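Local coordinates for protein zinc transport transcriptional regulator (Lactococcus lactis subsp. lactis, PDB 5YHY) that binds zinc and probably acts as a MarR-family winged helix-turn-helix regulator that controls the transcription of zinc transport genes, at residues His42-Leu47 / Glu79-Ser84; Ser52-Ile57 / Lys70-Leu75; Ile25-Ser30 / Ser117-Leu122; Asn21-Leu26 / Ser32-Thr37. The protein carries 1 engineered substitution. All coordinates share one frame; numbering follows the deposited sequence.

Contact 1: His42-Leu47 / Glu79-Ser84. With ZN (zinc ion), chain B.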
loop_
_atom_site.group_PDB
_atom_site.type_symbol
_atom_site.label_atom_id
_atom_site.label_comp_id
_atom_site.label_asym_id
_atom_site.label_seq_id
_atom_site.Cartn_x
_atom_site.Cartn_y
_atom_site.Cartn_z
ATOM N N HIS A 42 -11.899 -12.851 -9.671
ATOM C CA HIS A 42 -13.058 -13.092 -8.827
ATOM C C HIS A 42 -14.236 -13.684 -9.586
ATOM O O HIS A 42 -14.995 -14.463 -9.027
ATOM C CB HIS A 42 -13.431 -11.831 -8.058
ATOM C CG HIS A 42 -12.334 -11.368 -7.161
ATOM N ND1 HIS A 42 -12.334 -10.127 -6.564
ATOM C CD2 HIS A 42 -11.184 -11.972 -6.776
ATOM C CE1 HIS A 42 -11.238 -9.987 -5.841
ATOM N NE2 HIS A 42 -10.520 -11.092 -5.957
ATOM N N ILE A 43 -14.360 -13.346 -10.867
ATOM C CA ILE A 43 -15.351 -14.019 -11.689
ATOM C C ILE A 43 -15.030 -15.508 -11.769
ATOM O O ILE A 43 -15.915 -16.348 -11.622
ATOM C CB ILE A 43 -15.437 -13.395 -13.088
ATOM C CG1 ILE A 43 -16.081 -12.001 -12.975
ATOM C CG2 ILE A 43 -16.245 -14.302 -14.037
ATOM C CD1 ILE A 43 -16.244 -11.297 -14.296
ATOM N N LEU A 44 -13.758 -15.837 -11.957
ATOM C CA LEU A 44 -13.380 -17.243 -12.045
ATOM C C LEU A 44 -13.696 -17.987 -10.750
ATOM O O LEU A 44 -14.216 -19.099 -10.784
ATOM C CB LEU A 44 -11.910 -17.402 -12.419
ATOM C CG LEU A 44 -11.494 -16.878 -13.789
ATOM C CD1 LEU A 44 -10.028 -17.200 -13.986
ATOM C CD2 LEU A 44 -12.321 -17.499 -14.907
ATOM N N MET A 45 -13.428 -17.354 -9.605
ATOM C CA MET A 45 -13.788 -17.958 -8.325
ATOM C C MET A 45 -15.279 -18.185 -8.197
ATOM O O MET A 45 -15.717 -19.202 -7.670
ATOM C CB MET A 45 -13.305 -17.102 -7.146
ATOM C CG MET A 45 -11.827 -17.224 -6.875
ATOM S SD MET A 45 -11.276 -16.235 -5.462
ATOM C CE MET A 45 -12.319 -16.860 -4.157
ATOM N N LEU A 46 -16.070 -17.222 -8.658
ATOM C CA LEU A 46 -17.509 -17.349 -8.588
ATOM C C LEU A 46 -17.989 -18.519 -9.465
ATOM O O LEU A 46 -18.814 -19.327 -9.043
ATOM C CB LEU A 46 -18.173 -16.029 -8.996
ATOM C CG LEU A 46 -19.693 -16.023 -8.995
ATOM C CD1 LEU A 46 -20.243 -16.437 -7.637
ATOM C CD2 LEU A 46 -20.224 -14.644 -9.401
ATOM N N LEU A 47 -17.445 -18.616 -10.675
ATOM C CA LEU A 47 -17.880 -19.648 -11.616
ATOM C C LEU A 47 -17.455 -21.048 -11.178
ATOM O O LEU A 47 -18.106 -22.033 -11.532
ATOM C CB LEU A 47 -17.380 -19.342 -13.031
ATOM C CG LEU A 47 -17.927 -18.040 -13.615
ATOM C CD1 LEU A 47 -17.427 -17.901 -15.051
ATOM C CD2 LEU A 47 -19.450 -18.008 -13.565
ATOM N N GLU A 79 -9.802 -17.717 -23.256
ATOM C CA GLU A 79 -10.350 -19.070 -23.224
ATOM C C GLU A 79 -10.403 -19.660 -21.816
ATOM O O GLU A 79 -10.188 -20.858 -21.611
ATOM C CB GLU A 79 -9.593 -19.978 -24.205
ATOM C CG GLU A 79 -9.726 -19.491 -25.638
ATOM C CD GLU A 79 -8.923 -20.306 -26.628
ATOM O OE1 GLU A 79 -7.921 -20.922 -26.222
ATOM O OE2 GLU A 79 -9.303 -20.324 -27.816
ATOM N N LEU A 80 -10.713 -18.789 -20.859
ATOM C CA LEU A 80 -10.811 -19.152 -19.453
ATOM C C LEU A 80 -12.257 -19.415 -19.037
ATOM O O LEU A 80 -12.513 -20.066 -18.020
ATOM C CB LEU A 80 -10.196 -18.052 -18.582
ATOM C CG LEU A 80 -8.667 -17.981 -18.627
ATOM C CD1 LEU A 80 -8.149 -16.680 -18.039
ATOM C CD2 LEU A 80 -8.086 -19.188 -17.898
ATOM N N ILE A 81 -13.203 -18.906 -19.826
ATOM C CA ILE A 81 -14.618 -19.166 -19.572
ATOM C C ILE A 81 -15.294 -19.445 -20.898
ATOM O O ILE A 81 -14.738 -19.140 -21.956
ATOM C CB ILE A 81 -15.332 -17.972 -18.905
ATOM C CG1 ILE A 81 -15.278 -16.739 -19.815
ATOM C CG2 ILE A 81 -14.714 -17.677 -17.531
ATOM C CD1 ILE A 81 -15.940 -15.498 -19.223
ATOM N N LYS A 82 -16.492 -20.011 -20.823
ATOM C CA LYS A 82 -17.281 -20.331 -22.009
ATOM C C LYS A 82 -18.762 -20.095 -21.730
ATOM O O LYS A 82 -19.261 -20.365 -20.627
ATOM C CB LYS A 82 -17.032 -21.781 -22.443
ATOM C CG LYS A 82 -17.315 -22.821 -21.356
ATOM C CD LYS A 82 -16.912 -24.222 -21.824
ATOM C CE LYS A 82 -17.038 -25.244 -20.700
ATOM N NZ LYS A 82 -18.432 -25.384 -20.203
ATOM N N SER A 83 -19.474 -19.594 -22.733
ATOM C CA SER A 83 -20.891 -19.338 -22.587
ATOM C C SER A 83 -21.743 -20.522 -23.033
ATOM O O SER A 83 -21.330 -21.339 -23.862
ATOM C CB SER A 83 -21.286 -18.100 -23.391
ATOM O OG SER A 83 -21.048 -18.318 -24.784
ATOM N N SER A 84 -22.941 -20.583 -22.471
ATOM C CA SER A 84 -23.927 -21.591 -22.833
ATOM C C SER A 84 -25.294 -20.951 -22.674
ATOM O O SER A 84 -25.419 -19.849 -22.134
ATOM C CB SER A 84 -23.791 -22.835 -21.960
ATOM O OG SER A 84 -23.989 -22.522 -20.585
HETATM ZN ZN ZN B . -8.703 -11.693 -5.261
#

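Contact 2: Ser52-Ile57 / Lys70-Leu75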
loop_
_atom_site.group_PDB
_atom_site.type_symbol
_atom_site.label_atom_id
_atom_site.label_comp_id
_atom_site.label_asym_id
_atom_site.label_seq_id
_atom_site.Cartn_x
_atom_site.Cartn_y
_atom_site.Cartn_z
ATOM N N SER A 52 -23.065 -19.093 -13.841
ATOM C CA SER A 52 -23.754 -17.851 -13.525
ATOM C C SER A 52 -24.044 -16.977 -14.736
ATOM O O SER A 52 -23.277 -16.961 -15.700
ATOM C CB SER A 52 -22.915 -17.018 -12.543
ATOM O OG SER A 52 -22.553 -17.752 -11.386
ATOM N N THR A 53 -25.134 -16.224 -14.661
ATOM C CA THR A 53 -25.442 -15.193 -15.649
ATOM C C THR A 53 -24.643 -13.906 -15.423
ATOM O O THR A 53 -24.050 -13.705 -14.356
ATOM C CB THR A 53 -26.933 -14.814 -15.594
ATOM O OG1 THR A 53 -27.217 -14.228 -14.315
ATOM C CG2 THR A 53 -27.811 -16.044 -15.792
ATOM N N ASN A 54 -24.646 -13.021 -16.419
ATOM C CA ASN A 54 -24.046 -11.701 -16.244
ATOM C C ASN A 54 -24.653 -11.004 -15.033
ATOM O O ASN A 54 -23.942 -10.370 -14.250
ATOM C CB ASN A 54 -24.268 -10.817 -17.473
ATOM C CG ASN A 54 -23.433 -11.240 -18.656
ATOM O OD1 ASN A 54 -23.424 -12.406 -19.036
ATOM N ND2 ASN A 54 -22.728 -10.286 -19.252
ATOM N N ALA A 55 -25.974 -11.110 -14.896
ATOM C CA ALA A 55 -26.680 -10.451 -13.793
ATOM C C ALA A 55 -26.230 -10.977 -12.441
ATOM O O ALA A 55 -25.990 -10.200 -11.518
ATOM C CB ALA A 55 -28.190 -10.613 -13.947
ATOM N N LYS A 56 -26.100 -12.296 -12.336
ATOM C CA LYS A 56 -25.680 -12.929 -11.096
ATOM C C LYS A 56 -24.254 -12.519 -10.725
ATOM O O LYS A 56 -23.944 -12.284 -9.552
ATOM C CB LYS A 56 -25.793 -14.451 -11.221
ATOM C CG LYS A 56 -25.263 -15.230 -10.034
ATOM C CD LYS A 56 -26.049 -14.929 -8.768
ATOM C CE LYS A 56 -27.525 -15.235 -8.934
ATOM N NZ LYS A 56 -28.246 -15.136 -7.631
ATOM N N ILE A 57 -23.388 -12.413 -11.729
ATOM C CA ILE A 57 -22.021 -11.981 -11.478
ATOM C C ILE A 57 -21.980 -10.557 -10.915
ATOM O O ILE A 57 -21.264 -10.279 -9.950
ATOM C CB ILE A 57 -21.148 -12.083 -12.740
ATOM C CG1 ILE A 57 -21.027 -13.545 -13.181
ATOM C CG2 ILE A 57 -19.768 -11.510 -12.467
ATOM C CD1 ILE A 57 -20.403 -13.714 -14.575
ATOM N N LYS A 70 -16.801 -6.144 -19.428
ATOM C CA LYS A 70 -15.384 -5.977 -19.736
ATOM C C LYS A 70 -14.571 -7.192 -19.288
ATOM O O LYS A 70 -13.762 -7.731 -20.050
ATOM C CB LYS A 70 -14.839 -4.696 -19.086
ATOM C CG LYS A 70 -13.325 -4.556 -19.187
ATOM C CD LYS A 70 -12.852 -3.218 -18.628
ATOM C CE LYS A 70 -11.351 -3.038 -18.831
ATOM N NZ LYS A 70 -10.919 -1.646 -18.505
ATOM N N ALA A 71 -14.795 -7.633 -18.054
ATOM C CA ALA A 71 -14.042 -8.757 -17.515
ATOM C C ALA A 71 -14.357 -10.049 -18.254
ATOM O O ALA A 71 -13.460 -10.852 -18.518
ATOM C CB ALA A 71 -14.314 -8.914 -16.026
ATOM N N LEU A 72 -15.627 -10.262 -18.580
ATOM C CA LEU A 72 -16.019 -11.489 -19.266
ATOM C C LEU A 72 -15.395 -11.528 -20.654
ATOM O O LEU A 72 -14.971 -12.587 -21.127
ATOM C CB LEU A 72 -17.539 -11.584 -19.383
ATOM C CG LEU A 72 -18.318 -11.890 -18.101
ATOM C CD1 LEU A 72 -19.809 -11.806 -18.388
ATOM C CD2 LEU A 72 -17.968 -13.263 -17.559
ATOM N N LYS A 73 -15.350 -10.376 -21.314
ATOM C CA LYS A 73 -14.804 -10.319 -22.663
ATOM C C LYS A 73 -13.357 -10.788 -22.636
ATOM O O LYS A 73 -12.943 -11.608 -23.448
ATOM C CB LYS A 73 -14.892 -8.904 -23.227
ATOM C CG LYS A 73 -14.351 -8.770 -24.646
ATOM C CD LYS A 73 -14.639 -7.384 -25.207
ATOM C CE LYS A 73 -14.019 -7.200 -26.586
ATOM N NZ LYS A 73 -12.538 -7.070 -26.507
ATOM N N LYS A 74 -12.588 -10.264 -21.689
ATOM C CA LYS A 74 -11.182 -10.635 -21.570
ATOM C C LYS A 74 -10.995 -12.099 -21.186
ATOM O O LYS A 74 -10.135 -12.783 -21.740
ATOM C CB LYS A 74 -10.469 -9.737 -20.559
ATOM C CG LYS A 74 -8.975 -10.022 -20.446
ATOM C CD LYS A 74 -8.269 -9.751 -21.768
ATOM C CE LYS A 74 -6.757 -9.808 -21.609
ATOM N NZ LYS A 74 -6.051 -9.369 -22.844
ATOM N N LEU A 75 -11.787 -12.588 -20.234
ATOM C CA LEU A 75 -11.687 -13.985 -19.831
ATOM C C LEU A 75 -12.022 -14.935 -20.978
ATOM O O LEU A 75 -11.390 -15.984 -21.141
ATOM C CB LEU A 75 -12.600 -14.274 -18.643
ATOM C CG LEU A 75 -12.139 -13.642 -17.332
ATOM C CD1 LEU A 75 -13.245 -13.791 -16.300
ATOM C CD2 LEU A 75 -10.850 -14.309 -16.853
#

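Contact 3: Ile25-Ser30 / Ser117-Leu122. Engineered in segment 25-30: Ser30 (natural residue Cys).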
loop_
_atom_site.group_PDB
_atom_site.type_symbol
_atom_site.label_atom_id
_atom_site.label_comp_id
_atom_site.label_asym_id
_atom_site.label_seq_id
_atom_site.Cartn_x
_atom_site.Cartn_y
_atom_site.Cartn_z
ATOM N N ILE A 25 -3.750 -7.180 -2.017
ATOM C CA ILE A 25 -2.872 -7.623 -0.942
ATOM C C ILE A 25 -3.208 -9.073 -0.589
ATOM O O ILE A 25 -4.235 -9.355 0.023
ATOM C CB ILE A 25 -3.008 -6.732 0.306
ATOM C CG1 ILE A 25 -2.613 -5.286 -0.016
ATOM C CG2 ILE A 25 -2.147 -7.277 1.450
ATOM C CD1 ILE A 25 -1.167 -5.125 -0.375
ATOM N N LEU A 26 -2.337 -9.991 -0.997
ATOM C CA LEU A 26 -2.538 -11.412 -0.734
ATOM C C LEU A 26 -1.265 -12.009 -0.167
ATOM O O LEU A 26 -0.168 -11.713 -0.649
ATOM C CB LEU A 26 -2.917 -12.152 -2.017
ATOM C CG LEU A 26 -4.284 -11.769 -2.577
ATOM C CD1 LEU A 26 -4.453 -12.318 -3.991
ATOM C CD2 LEU A 26 -5.399 -12.260 -1.673
ATOM N N LEU A 27 -1.420 -12.852 0.849
ATOM C CA LEU A 27 -0.282 -13.519 1.490
ATOM C C LEU A 27 -0.124 -14.944 1.001
ATOM O O LEU A 27 -1.051 -15.527 0.449
ATOM C CB LEU A 27 -0.475 -13.561 3.004
ATOM C CG LEU A 27 -0.438 -12.209 3.707
ATOM C CD1 LEU A 27 -0.906 -12.343 5.159
ATOM C CD2 LEU A 27 0.958 -11.625 3.642
ATOM N N GLY A 28 1.056 -15.511 1.243
ATOM C CA GLY A 28 1.316 -16.900 0.913
ATOM C C GLY A 28 1.417 -17.114 -0.582
ATOM O O GLY A 28 1.307 -18.239 -1.074
ATOM N N LYS A 29 1.626 -16.024 -1.310
ATOM C CA LYS A 29 1.690 -16.075 -2.760
ATOM C C LYS A 29 3.086 -15.680 -3.232
ATOM O O LYS A 29 3.653 -14.696 -2.757
ATOM C CB LYS A 29 0.656 -15.118 -3.349
ATOM C CG LYS A 29 0.656 -15.040 -4.861
ATOM C CD LYS A 29 -0.490 -14.166 -5.342
ATOM C CE LYS A 29 -0.462 -14.002 -6.853
ATOM N NZ LYS A 29 -1.624 -13.214 -7.355
ATOM N N SER A 30 3.647 -16.449 -4.159
ATOM C CA SER A 30 4.943 -16.097 -4.729
ATOM C C SER A 30 4.810 -14.945 -5.721
ATOM O O SER A 30 3.745 -14.739 -6.311
ATOM C CB SER A 30 5.589 -17.305 -5.411
ATOM O OG SER A 30 6.167 -18.171 -4.455
ATOM N N SER A 117 -7.077 -16.414 6.735
ATOM C CA SER A 117 -6.753 -17.249 7.888
ATOM C C SER A 117 -5.588 -16.644 8.679
ATOM O O SER A 117 -5.555 -16.720 9.905
ATOM C CB SER A 117 -6.458 -18.698 7.469
ATOM O OG SER A 117 -5.221 -18.813 6.797
ATOM N N THR A 118 -4.643 -16.028 7.976
ATOM C CA THR A 118 -3.536 -15.364 8.648
ATOM C C THR A 118 -4.038 -14.218 9.527
ATOM O O THR A 118 -3.600 -14.054 10.674
ATOM C CB THR A 118 -2.500 -14.841 7.629
ATOM O OG1 THR A 118 -1.953 -15.946 6.895
ATOM C CG2 THR A 118 -1.368 -14.089 8.336
ATOM N N TYR A 119 -4.961 -13.422 8.999
ATOM C CA TYR A 119 -5.521 -12.323 9.784
ATOM C C TYR A 119 -6.354 -12.879 10.931
ATOM O O TYR A 119 -6.354 -12.329 12.034
ATOM C CB TYR A 119 -6.373 -11.371 8.927
ATOM C CG TYR A 119 -5.644 -10.753 7.747
ATOM C CD1 TYR A 119 -4.265 -10.576 7.764
ATOM C CD2 TYR A 119 -6.343 -10.353 6.613
ATOM C CE1 TYR A 119 -3.605 -10.027 6.670
ATOM C CE2 TYR A 119 -5.695 -9.801 5.525
ATOM C CZ TYR A 119 -4.329 -9.642 5.560
ATOM O OH TYR A 119 -3.665 -9.109 4.484
ATOM N N GLN A 120 -7.081 -13.960 10.662
ATOM C CA GLN A 120 -7.915 -14.568 11.690
ATOM C C GLN A 120 -7.064 -15.072 12.856
ATOM O O GLN A 120 -7.381 -14.818 14.022
ATOM C CB GLN A 120 -8.742 -15.711 11.101
ATOM C CG GLN A 120 -9.663 -16.374 12.096
ATOM C CD GLN A 120 -10.823 -15.491 12.475
ATOM O OE1 GLN A 120 -11.353 -14.756 11.643
ATOM N NE2 GLN A 120 -11.231 -15.553 13.740
ATOM N N GLU A 121 -5.986 -15.781 12.541
ATOM C CA GLU A 121 -5.101 -16.303 13.573
ATOM C C GLU A 121 -4.491 -15.177 14.390
ATOM O O GLU A 121 -4.351 -15.293 15.605
ATOM C CB GLU A 121 -4.006 -17.178 12.964
ATOM C CG GLU A 121 -4.543 -18.472 12.386
ATOM C CD GLU A 121 -3.551 -19.159 11.467
ATOM O OE1 GLU A 121 -2.488 -18.567 11.173
ATOM O OE2 GLU A 121 -3.851 -20.290 11.025
ATOM N N LEU A 122 -4.142 -14.079 13.729
ATOM C CA LEU A 122 -3.599 -12.940 14.466
ATOM C C LEU A 122 -4.665 -12.356 15.401
ATOM O O LEU A 122 -4.407 -12.098 16.584
ATOM C CB LEU A 122 -3.056 -11.873 13.503
ATOM C CG LEU A 122 -2.653 -10.535 14.145
ATOM C CD1 LEU A 122 -1.692 -10.745 15.308
ATOM C CD2 LEU A 122 -2.033 -9.614 13.111
HETATM O O HOH W 1 -5.263 -8.274 2.451
#

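Contact 4: Asn21-Leu26 / Ser32-Thr37. With ZN (zinc ion), chain B.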
loop_
_atom_site.group_PDB
_atom_site.type_symbol
_atom_site.label_atom_id
_atom_site.label_comp_id
_atom_site.label_asym_id
_atom_site.label_seq_id
_atom_site.Cartn_x
_atom_site.Cartn_y
_atom_site.Cartn_z
ATOM N N ASN A 21 3.109 -2.814 -7.338
ATOM C CA ASN A 21 2.948 -3.691 -8.501
ATOM C C ASN A 21 1.975 -4.858 -8.299
ATOM O O ASN A 21 2.083 -5.887 -8.976
ATOM C CB ASN A 21 4.307 -4.215 -8.979
ATOM C CG ASN A 21 5.262 -3.098 -9.361
ATOM O OD1 ASN A 21 4.850 -2.066 -9.898
ATOM N ND2 ASN A 21 6.546 -3.296 -9.083
ATOM N N LYS A 22 1.024 -4.697 -7.380
ATOM C CA LYS A 22 0.035 -5.738 -7.109
ATOM C C LYS A 22 -1.387 -5.210 -7.237
ATOM O O LYS A 22 -1.640 -4.032 -6.994
ATOM C CB LYS A 22 0.248 -6.332 -5.715
ATOM C CG LYS A 22 1.524 -7.139 -5.587
ATOM C CD LYS A 22 1.693 -7.662 -4.175
ATOM C CE LYS A 22 3.068 -8.283 -3.989
ATOM N NZ LYS A 22 3.242 -8.804 -2.614
ATOM N N HIS A 23 -2.313 -6.085 -7.625
ATOM C CA HIS A 23 -3.721 -5.718 -7.742
ATOM C C HIS A 23 -4.427 -5.875 -6.409
ATOM O O HIS A 23 -5.443 -5.238 -6.166
ATOM C CB HIS A 23 -4.442 -6.614 -8.756
ATOM C CG HIS A 23 -4.169 -6.265 -10.183
ATOM N ND1 HIS A 23 -4.189 -4.967 -10.651
ATOM C CD2 HIS A 23 -3.887 -7.047 -11.254
ATOM C CE1 HIS A 23 -3.920 -4.965 -11.945
ATOM N NE2 HIS A 23 -3.733 -6.215 -12.334
ATOM N N GLU A 24 -3.889 -6.750 -5.564
ATOM C CA GLU A 24 -4.530 -7.116 -4.311
ATOM C C GLU A 24 -3.468 -7.463 -3.285
ATOM O O GLU A 24 -2.415 -7.991 -3.633
ATOM C CB GLU A 24 -5.414 -8.351 -4.507
ATOM C CG GLU A 24 -6.853 -8.062 -4.850
ATOM C CD GLU A 24 -7.706 -9.314 -4.781
ATOM O OE1 GLU A 24 -7.366 -10.303 -5.460
ATOM O OE2 GLU A 24 -8.717 -9.309 -4.047
ATOM N N ILE A 25 -3.750 -7.180 -2.017
ATOM C CA ILE A 25 -2.872 -7.623 -0.942
ATOM C C ILE A 25 -3.208 -9.073 -0.589
ATOM O O ILE A 25 -4.235 -9.355 0.023
ATOM C CB ILE A 25 -3.008 -6.732 0.306
ATOM C CG1 ILE A 25 -2.613 -5.286 -0.016
ATOM C CG2 ILE A 25 -2.147 -7.277 1.450
ATOM C CD1 ILE A 25 -1.167 -5.125 -0.375
ATOM N N LEU A 26 -2.337 -9.991 -0.997
ATOM C CA LEU A 26 -2.538 -11.412 -0.734
ATOM C C LEU A 26 -1.265 -12.009 -0.167
ATOM O O LEU A 26 -0.168 -11.713 -0.649
ATOM C CB LEU A 26 -2.917 -12.152 -2.017
ATOM C CG LEU A 26 -4.284 -11.769 -2.577
ATOM C CD1 LEU A 26 -4.453 -12.318 -3.991
ATOM C CD2 LEU A 26 -5.399 -12.260 -1.673
ATOM N N SER A 32 4.867 -13.096 -9.074
ATOM C CA SER A 32 4.597 -13.579 -10.421
ATOM C C SER A 32 4.123 -12.445 -11.317
ATOM O O SER A 32 3.887 -11.329 -10.852
ATOM C CB SER A 32 3.558 -14.705 -10.400
ATOM O OG SER A 32 2.273 -14.216 -10.052
ATOM N N ASP A 33 3.993 -12.739 -12.606
ATOM C CA ASP A 33 3.481 -11.773 -13.565
ATOM C C ASP A 33 1.970 -11.635 -13.395
ATOM O O ASP A 33 1.247 -12.634 -13.348
ATOM C CB ASP A 33 3.814 -12.213 -14.994
ATOM C CG ASP A 33 5.310 -12.352 -15.232
ATOM O OD1 ASP A 33 6.059 -12.565 -14.253
ATOM O OD2 ASP A 33 5.736 -12.256 -16.404
ATOM N N VAL A 34 1.497 -10.396 -13.291
ATOM C CA VAL A 34 0.069 -10.131 -13.146
ATOM C C VAL A 34 -0.681 -10.433 -14.443
ATOM O O VAL A 34 -0.678 -9.632 -15.378
ATOM C CB VAL A 34 -0.200 -8.676 -12.708
ATOM C CG1 VAL A 34 0.135 -8.496 -11.230
ATOM C CG2 VAL A 34 0.595 -7.698 -13.570
ATOM N N LYS A 35 -1.322 -11.596 -14.492
ATOM C CA LYS A 35 -1.986 -12.053 -15.704
ATOM C C LYS A 35 -3.416 -11.524 -15.790
ATOM O O LYS A 35 -3.881 -11.138 -16.865
ATOM C CB LYS A 35 -1.976 -13.586 -15.767
ATOM C CG LYS A 35 -2.469 -14.173 -17.085
ATOM C CD LYS A 35 -2.268 -15.689 -17.125
ATOM C CE LYS A 35 -3.165 -16.415 -16.126
ATOM N NZ LYS A 35 -4.584 -16.501 -16.588
ATOM N N LEU A 36 -4.104 -11.499 -14.651
ATOM C CA LEU A 36 -5.517 -11.128 -14.610
ATOM C C LEU A 36 -5.779 -9.989 -13.638
ATOM O O LEU A 36 -5.059 -9.821 -12.656
ATOM C CB LEU A 36 -6.357 -12.330 -14.183
ATOM C CG LEU A 36 -6.304 -13.559 -15.088
ATOM C CD1 LEU A 36 -7.140 -14.688 -14.500
ATOM C CD2 LEU A 36 -6.782 -13.197 -16.480
ATOM N N THR A 37 -6.823 -9.211 -13.904
ATOM C CA THR A 37 -7.257 -8.198 -12.954
ATOM C C THR A 37 -7.962 -8.910 -11.816
ATOM O O THR A 37 -8.323 -10.076 -11.944
ATOM C CB THR A 37 -8.251 -7.219 -13.584
ATOM O OG1 THR A 37 -9.455 -7.922 -13.920
ATOM C CG2 THR A 37 -7.664 -6.594 -14.838
HETATM ZN ZN ZN B . -8.703 -11.693 -5.261
#

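Contact 1: His42-Leu47 / Glu79-Ser84
Ile81 pushes its CG2 methyl into the groove between Leu44 and Leu47, one helical turn apart on helix 38-49. Leu44 CD2 forms one wall, 3.6 Å from Ile81 CG2. Leu47 CD1 forms the other, 3.7 Å from the same Ile81 CG2. The two leucines approach differently: Leu47 meets the isoleucine at about a right angle, and Leu44 slants across it. The first torsion of Ile81 explains the fit. CG1 sits between the backbone N and the carbonyl carbon (chi1 61°), which leaves CG2 facing the helix, while the CG1 branch serves Leu72 and Leu75 of helix 65-77. One side chain thus wedges between two helices. Leu44 CD2 is itself a second bump. It rests on the residue just before the strand, 4.3 Å from Leu80 CB and 4.0 Å from Leu80 O. The touching residues are all buried. Their side-chain packing is apolar, with one methyl also against the Leu80 carbonyl. Leu97 of the neighbouring strand packs on both Leu44 and Leu47. Just before the strand, Glu79, with positive phi, closes helix 65-77 in a Schellman motif, and this turn delivers Leu80 and Ile81 to the groove. His42 lies at the far end of the helical segment, well away from the strand. Its NE2 binds the zinc ion at 2.0 Å, alongside Glu24, His108 and His112. Helix 38-49 therefore joins a metal site to an apolar core. A helix packed against the first strand of a two-stranded antiparallel wing is characteristic of the winged helix-turn-helix fold of MarR regulators.

Contact 2: Ser52-Ile57 / Lys70-Leu75
The first turn of helix 54-61 faces the middle of helix 65-77, and the backbones come nearest at Asn54 and Leu72, whose CA atoms are 8.6 Å apart. Leu72 bridges the two helices with both of its methyls. Its CD2 meets Ile57 CD1 tip to tip at 3.9 Å. Its CD1 lies over the face of the Asn54 amide, with ND2 of Asn54 at 3.4 Å from Leu72 CD1 and Asn54 CG at 3.7 Å from it. The two side chains cross at a slant there. Asn54 reaches this place with CG beside its backbone N (chi1 -72°), which brings its end nearer to the partner helix than its CB bond would suggest. OD1 of Asn54 accepts a hydrogen bond from Trp95 NE1 in the wing, and Leu72 also touches Trp95. Thr53 is the N-cap of helix 54-61: its OG1 accepts from Lys56 N at 3.0 Å, in a bond of 160°. These helices form the helix-turn-helix, in which helix 65-77 is probably the DNA-reading one, as in relatives. The chemistry is mixed. Buried methyls hold the inner half, while at the partly exposed rim an amide offers its face to Leu72 and keeps its oxygen for tryptophan.

Contact 3: Ile25-Ser30 / Ser117-Leu122
Leu27 makes the tight part of this contact, pressing its CD1 methyl against helix 102-123. Thr118 CG2 is 3.7 Å from Leu27 CD1, and the two side chains meet at about a right angle. Tyr119 CE1 is 3.9 Å from the same Leu27 CD1, so one methyl meets both residues. Thr118 turns CG2 away from its backbone N and toward the loop, while its OG1 bonds to Lys114 O one turn back. At Ile25 the packing is thinner, a single contact. Its CG2 lies 3.9 Å from Tyr119 OH, and the polar link is indirect. A water in the plane of the tyrosine ring, at its edge, is hydrogen-bonded to Tyr119 OH at 2.7 Å and to Ile25 O at 2.8 Å. Beyond Leu27 the loop leaves the helix: Gly28, Lys29 and Ser30 are exposed. Ser30 is engineered from cysteine, and its position binds zinc in another structure of this protein. The second subunit adds to the buried side, with its Met16 on Ile25 and its Leu12 on Tyr119. Apolar packing and a backbone bond from Leu27 N to Thr115 OG1 thus hold the loop near the dimer interface, while a water serves the hydroxyl of the buried tyrosine and a backbone carbonyl.

Contact 4: Asn21-Leu26 / Ser32-Thr37
His23 sets its ring beside its own backbone N (chi1 -77°), and Val34 does the same with CG1 (chi1 -75°), which brings the two side chains between the two limbs of the loop. The backbones come nearest at His23 and Thr37, with CA atoms 6.8 Å apart. His23 CD2 does most of the touching. It lies 3.3 Å from Leu36 O and 3.9 Å from Thr37 CA, and the ring meets both obliquely. Val34 CG1 closes the other end, 4.0 Å from Asn21 O and 4.3 Å from His23 CD2. Most of these residues are exposed, and the contact forms a surface patch. The two ends of the patch lead to firmer structure. Thr37 is the N-cap of helix 38-49, and its backbone N is bonded to Gln40 OE1. Leu36 turns its side chain away from His23, onto Glu41 and Leu44 of that helix. Next to His23, Glu24 extends beyond CG to the metal. Its OE1 binds the zinc ion at 1.9 Å, and OE2 stays farther from the zinc ion at 2.7 Å, a lopsided grip. His42, His108 and His112 complete the site. Between 21-26 and 32-37 the contacts are van der Waals in character, perhaps with a slight C-H to carbonyl attraction. The carboxylate-zinc bond is a much stronger tie and links the loop to helices 38-49 and 102-123.

In the fold
Contacts 1 and 2 are two sides of one core, with centres 7 Å apart. Ile81 CD1 of contact 1 lies 3.4 Å from Leu72 CD2 of contact 2, and Ile43 CD1 lies 3.5 Å from Ala71 CB. Contact 4 joins contact 1 through the zinc ion, which Glu24 and His42 share, and through Leu36 CD1, 3.9 Å from Leu44 CD1. Contact 3 shares Ile25 and Leu26 with contact 4, and both touch the second subunit. Contact 3 lies about 28 Å from contact 2, centre to centre. The zinc site thus stands between the winged helix-turn-helix and the dimer region, consistent with an allosteric role.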